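Local coordinates for protein ORF99 (Acidianus Filamentous Virus 1, PDB 3DF6) that is of unknown function but belongs to a family related to AcrID1, so it may act as an anti-CRISPR protein that counters host immunity, at residues Lys23-Lys28 and Lys71-Glu76; Ser48-Asn53 and Val75-Gln80. The protein carries 2 engineered substitutions. One frame throughout, in Å; residues are numbered along the deposited sequence. Where two conformers were deposited one is given.

Interaction 1 (Lys23-Lys28 and Lys71-Glu76); sequences KEFEMK and KKLFVE. Engineered in segment 23-28: Met27 (natural residue Leu).
The Phe25 ring meets the end of Leu73 at an oblique slant: its CZ lies 3.8 Å from CD1 of Leu73, with Phe25 CE2 only slightly farther from that methyl at 4.1 Å. The same ring is engaged edge-to-face by Phe17 of helix 3-18, and Met27 of the second subunit packs on it as well. With CG between the backbone N and the carbonyl carbon (chi1 76°), the ring swings CZ toward the strand two places away, although the side chain sets off in another direction. Leu73 also packs on Val14 of the helix. Ile90, on the strand between, touches both residues and closes the apolar cluster.

The second point of approach is polar. Lys71 bends at chi2 (-83°) and then runs straight, lifting NZ to 3.0 Å from O of Lys23. The stronger partners of this ammonium are Asp20, by a salt bridge, and OD1 of Asn94, by a hydrogen bond. Largely buried, it is therefore gathered among acceptors, an environment that would probably stabilise its positive charge. Lys23 turns its own NZ to O of Asp20, which draws both lysines to the bend after the first helix.

The two strands run parallel without sharing backbone bonds, because 84-96 lies between them and pairs with each: backbone hydrogen bonds join Phe25 to Gly92 and Lys72 to Val93. On the outer side, residues 24-28 pair antiparallel with a strand of the second subunit, continuing the sheet across the dimer. The arrangement is that of next-but-one strands in an antiparallel sheet, their side chains meeting over the middle strand in the core beneath a covering helix.

Interaction 2 (Ser48-Asn53 and Val75-Gln80); sequences SNSAEN and VEYVRQ
Ser50 reaches with its hydroxyl to the paired ends of Tyr77 and Arg79, two side chains that meet edge to face, the ring edge of Tyr77 over the flat guanidinium of Arg79. Its OG comes in at the edge of the guanidinium, near the plane, 4.1 Å from NH2 of Arg79, and lies 4.2 Å from OH of Tyr77. Both separations are too long for direct bonding. What joins the hydroxyls is the carboxylate of Asp59 on the intervening strand 56-64: OD1 is hydrogen-bonded to OG of Ser50 and OD2 to OH of Tyr77, so one acidic group bridges two strands that do not themselves pair.

Within 75-80, the tyrosine ring stands nearly perpendicular to the guanidinium in a T-shaped meeting, with CE1 of Tyr77 3.8 Å above the plane of the Arg79 guanidinium and over its centre. CG of Arg79 meets the edge of the phenol ring in its plane, and from there the arginine chain extends alongside. Although Tyr77 OH is 3.1 Å from NH2 of Arg79, the angle is too poor for a hydrogen bond. Phe57 completes the cluster, making a cation-pi contact with Arg79 and meeting the Tyr77 ring with planes at about 10°; Phe38 of helix 35-42 adds an edge-to-face contact to Tyr77. The carboxylate of Glu52 is well separated from Arg79, leaving at most a weak electrostatic attraction.

The contact thus spans from the buried tyrosine to the exposed side of strand 47-53, outermost within the chain. It is a cross-strand cluster on one face of an antiparallel sheet, in which next-but-one strands are joined through the aromatic and acidic side chains of the strand between.

Read from the N terminus, the chain leaves helix 3-18, and interaction 1 begins at Lys23, just before the chain turns a corner into strand 25-34; helix 35-42 then leads to strand 47-53, where interaction 2 begins. Strand 56-64 follows, and strand 69-80 closes both loops in turn, interaction 1 at 71-76 and interaction 2 at 75-80. The two loops therefore cross rather than nest, and their segments share Val75 and Glu76. Strand 69-80 is the middle strand, with 84-96 and 56-64 beside it, so each contact looks from it over one intervening strand. With centres 14 Å apart, they tie the two strands outermost within the chain to one middle strand.

Interaction 1 (Lys23-Lys28 and Lys71-Glu76)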
# COMPACT_ATOMS: atom_id res chain seq x y z
N LYS C 23 5.19 -4.75 -6.20
CA LYS C 23 4.69 -5.56 -7.30
C LYS C 23 3.21 -5.24 -7.57
O LYS C 23 2.82 -5.02 -8.72
CB LYS C 23 4.83 -7.05 -6.98
CG LYS C 23 6.21 -7.50 -6.48
CD LYS C 23 7.32 -7.12 -7.42
CE LYS C 23 8.70 -7.36 -6.76
NZ LYS C 23 9.78 -6.84 -7.62
N GLU C 24 2.40 -5.27 -6.50
CA GLU C 24 0.96 -4.93 -6.54
C GLU C 24 0.58 -4.36 -5.18
O GLU C 24 1.27 -4.60 -4.19
CB GLU C 24 0.11 -6.19 -6.80
CG GLU C 24 0.37 -6.82 -8.17
CD GLU C 24 -0.69 -7.83 -8.53
OE1 GLU C 24 -1.04 -8.64 -7.65
OE2 GLU C 24 -1.18 -7.81 -9.70
N PHE C 25 -0.53 -3.64 -5.11
CA PHE C 25 -0.93 -3.07 -3.81
C PHE C 25 -2.37 -2.62 -3.90
O PHE C 25 -2.94 -2.51 -4.99
CB PHE C 25 -0.03 -1.87 -3.41
CG PHE C 25 -0.34 -0.59 -4.17
CD1 PHE C 25 -1.22 0.35 -3.64
CD2 PHE C 25 0.19 -0.37 -5.44
CE1 PHE C 25 -1.54 1.52 -4.37
CE2 PHE C 25 -0.13 0.80 -6.17
CZ PHE C 25 -0.98 1.73 -5.63
N GLU C 26 -2.96 -2.37 -2.73
CA GLU C 26 -4.23 -1.66 -2.63
C GLU C 26 -4.22 -0.91 -1.32
O GLU C 26 -3.61 -1.35 -0.34
CB GLU C 26 -5.42 -2.63 -2.68
CG GLU C 26 -5.48 -3.61 -1.55
CD GLU C 26 -6.62 -4.62 -1.72
OE1 GLU C 26 -7.57 -4.38 -2.51
OE2 GLU C 26 -6.57 -5.65 -1.01
N MSE C 27 -4.88 0.24 -1.29
CA MSE C 27 -4.96 1.04 -0.08
C MSE C 27 -6.35 1.66 -0.04
O MSE C 27 -6.83 2.16 -1.06
CB MSE C 27 -3.95 2.17 -0.08
CG MSE C 27 -2.50 1.79 0.03
SE MSE C 27 -1.50 3.47 0.07
CE MSE C 27 -1.85 4.16 -1.71
N LYS C 28 -6.97 1.60 1.13
CA LYS C 28 -8.22 2.28 1.38
C LYS C 28 -7.87 3.57 2.11
O LYS C 28 -7.04 3.56 3.03
CB LYS C 28 -9.14 1.40 2.21
CG LYS C 28 -10.53 1.97 2.43
CD LYS C 28 -11.40 0.95 3.16
CE LYS C 28 -12.88 1.37 3.19
NZ LYS C 28 -13.03 2.61 3.99
N LYS C 71 1.30 -2.33 -16.23
CA LYS C 71 0.93 -1.94 -14.87
C LYS C 71 -0.41 -1.25 -14.97
O LYS C 71 -0.60 -0.39 -15.84
CB LYS C 71 1.96 -0.99 -14.24
CG LYS C 71 3.32 -1.58 -13.84
CD LYS C 71 3.27 -2.25 -12.49
CE LYS C 71 4.60 -2.94 -12.13
NZ LYS C 71 4.38 -3.61 -10.81
N LYS C 72 -1.35 -1.63 -14.10
CA LYS C 72 -2.66 -0.96 -14.07
C LYS C 72 -2.91 -0.35 -12.70
O LYS C 72 -2.69 -1.00 -11.67
CB LYS C 72 -3.80 -1.92 -14.41
CG LYS C 72 -3.75 -2.45 -15.88
CD LYS C 72 -5.01 -3.32 -16.12
CE LYS C 72 -5.11 -3.79 -17.55
NZ LYS C 72 -6.13 -4.91 -17.77
N LEU C 73 -3.38 0.89 -12.73
CA LEU C 73 -3.68 1.66 -11.53
C LEU C 73 -5.16 2.03 -11.49
O LEU C 73 -5.68 2.65 -12.41
CB LEU C 73 -2.83 2.93 -11.51
CG LEU C 73 -2.89 3.74 -10.21
CD1 LEU C 73 -2.04 3.00 -9.10
CD2 LEU C 73 -2.45 5.17 -10.42
N PHE C 74 -5.84 1.65 -10.42
CA PHE C 74 -7.24 2.01 -10.23
C PHE C 74 -7.33 3.05 -9.12
O PHE C 74 -6.83 2.81 -8.02
CB PHE C 74 -8.06 0.78 -9.83
CG PHE C 74 -8.07 -0.29 -10.86
CD1 PHE C 74 -9.12 -0.38 -11.77
CD2 PHE C 74 -7.03 -1.24 -10.93
CE1 PHE C 74 -9.16 -1.38 -12.73
CE2 PHE C 74 -7.05 -2.25 -11.91
CZ PHE C 74 -8.12 -2.31 -12.82
N VAL C 75 -7.95 4.19 -9.41
CA VAL C 75 -8.12 5.26 -8.42
C VAL C 75 -9.60 5.54 -8.27
O VAL C 75 -10.28 5.90 -9.23
CB VAL C 75 -7.37 6.58 -8.82
CG1 VAL C 75 -7.51 7.63 -7.72
CG2 VAL C 75 -5.89 6.32 -9.10
N GLU C 76 -10.11 5.34 -7.07
CA GLU C 76 -11.49 5.61 -6.76
C GLU C 76 -11.58 6.97 -6.07
O GLU C 76 -10.91 7.20 -5.06
CB GLU C 76 -12.03 4.52 -5.84
CG GLU C 76 -13.53 4.56 -5.61
CD GLU C 76 -13.97 3.67 -4.43
OE1 GLU C 76 -13.10 3.08 -3.77
OE2 GLU C 76 -15.19 3.56 -4.17

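Interaction 2 (Ser48-Asn53 and Val75-Gln80)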
# COMPACT_ATOMS: atom_id res chain seq x y z
N SER C 48 -6.46 5.04 -20.48
CA SER C 48 -7.30 5.29 -19.34
C SER C 48 -8.74 4.97 -19.67
O SER C 48 -9.15 5.02 -20.83
CB SER C 48 -7.20 6.76 -18.88
OG SER C 48 -7.91 7.61 -19.76
N ASN C 49 -9.48 4.65 -18.60
CA ASN C 49 -10.93 4.51 -18.66
C ASN C 49 -11.44 5.15 -17.38
O ASN C 49 -10.80 5.08 -16.36
CB ASN C 49 -11.34 3.03 -18.71
CG ASN C 49 -12.82 2.84 -19.04
OD1 ASN C 49 -13.37 3.50 -19.93
ND2 ASN C 49 -13.46 1.91 -18.32
N SER C 50 -12.58 5.82 -17.47
CA SER C 50 -13.14 6.47 -16.30
C SER C 50 -14.62 6.12 -16.23
O SER C 50 -15.33 6.33 -17.20
CB SER C 50 -12.99 8.00 -16.41
OG SER C 50 -13.62 8.66 -15.33
N ALA C 51 -15.05 5.57 -15.11
CA ALA C 51 -16.44 5.16 -14.94
C ALA C 51 -17.00 5.85 -13.70
O ALA C 51 -16.35 5.87 -12.66
CB ALA C 51 -16.53 3.64 -14.78
N GLU C 52 -18.19 6.42 -13.85
CA GLU C 52 -18.91 7.06 -12.75
C GLU C 52 -20.05 6.17 -12.29
O GLU C 52 -20.87 5.68 -13.09
CB GLU C 52 -19.47 8.42 -13.18
CG GLU C 52 -20.06 9.27 -12.04
CD GLU C 52 -20.76 10.53 -12.55
OE1 GLU C 52 -20.50 10.93 -13.70
OE2 GLU C 52 -21.58 11.11 -11.81
N ASN C 53 -20.13 5.98 -10.98
CA ASN C 53 -21.21 5.23 -10.38
C ASN C 53 -21.59 5.86 -9.04
O ASN C 53 -20.73 5.98 -8.17
CB ASN C 53 -20.75 3.78 -10.19
CG ASN C 53 -21.85 2.88 -9.72
OD1 ASN C 53 -23.02 3.22 -9.79
ND2 ASN C 53 -21.48 1.71 -9.23
N VAL C 75 -7.95 4.19 -9.41
CA VAL C 75 -8.12 5.26 -8.42
C VAL C 75 -9.60 5.54 -8.27
O VAL C 75 -10.28 5.90 -9.23
CB VAL C 75 -7.37 6.58 -8.82
CG1 VAL C 75 -7.51 7.63 -7.72
CG2 VAL C 75 -5.89 6.32 -9.10
N GLU C 76 -10.11 5.34 -7.07
CA GLU C 76 -11.49 5.61 -6.76
C GLU C 76 -11.58 6.97 -6.07
O GLU C 76 -10.91 7.20 -5.06
CB GLU C 76 -12.03 4.52 -5.84
CG GLU C 76 -13.53 4.56 -5.61
CD GLU C 76 -13.97 3.67 -4.43
OE1 GLU C 76 -13.10 3.08 -3.77
OE2 GLU C 76 -15.19 3.56 -4.17
N TYR C 77 -12.41 7.88 -6.60
CA TYR C 77 -12.46 9.24 -6.07
C TYR C 77 -13.80 9.94 -6.23
O TYR C 77 -14.64 9.54 -7.06
CB TYR C 77 -11.36 10.12 -6.69
CG TYR C 77 -11.45 10.31 -8.20
CD1 TYR C 77 -12.10 11.42 -8.75
CD2 TYR C 77 -10.88 9.38 -9.07
CE1 TYR C 77 -12.18 11.58 -10.15
CE2 TYR C 77 -10.95 9.53 -10.43
CZ TYR C 77 -11.59 10.63 -10.97
OH TYR C 77 -11.63 10.75 -12.33
N VAL C 78 -13.97 11.00 -5.44
CA VAL C 78 -15.09 11.93 -5.58
C VAL C 78 -14.54 13.30 -6.02
O VAL C 78 -13.59 13.81 -5.44
CB VAL C 78 -15.91 12.04 -4.29
CG1 VAL C 78 -17.08 13.03 -4.44
CG2 VAL C 78 -16.43 10.65 -3.85
N ARG C 79 -15.14 13.86 -7.07
CA ARG C 79 -14.74 15.19 -7.56
C ARG C 79 -15.35 16.30 -6.70
O ARG C 79 -16.57 16.41 -6.57
CB ARG C 79 -15.15 15.38 -9.02
CG ARG C 79 -14.45 14.46 -10.00
CD ARG C 79 -14.66 14.97 -11.45
NE ARG C 79 -14.57 13.86 -12.40
CZ ARG C 79 -13.51 13.57 -13.16
NH1 ARG C 79 -12.42 14.33 -13.14
NH2 ARG C 79 -13.56 12.51 -13.96
N GLN C 80 -14.48 17.12 -6.12
CA GLN C 80 -14.89 18.21 -5.24
C GLN C 80 -14.85 19.58 -5.96
O GLN C 80 -14.31 19.67 -7.07
CB GLN C 80 -14.04 18.20 -3.97
CG GLN C 80 -14.03 16.83 -3.23
CD GLN C 80 -15.36 16.50 -2.54
OE1 GLN C 80 -16.27 17.34 -2.49
NE2 GLN C 80 -15.46 15.30 -1.99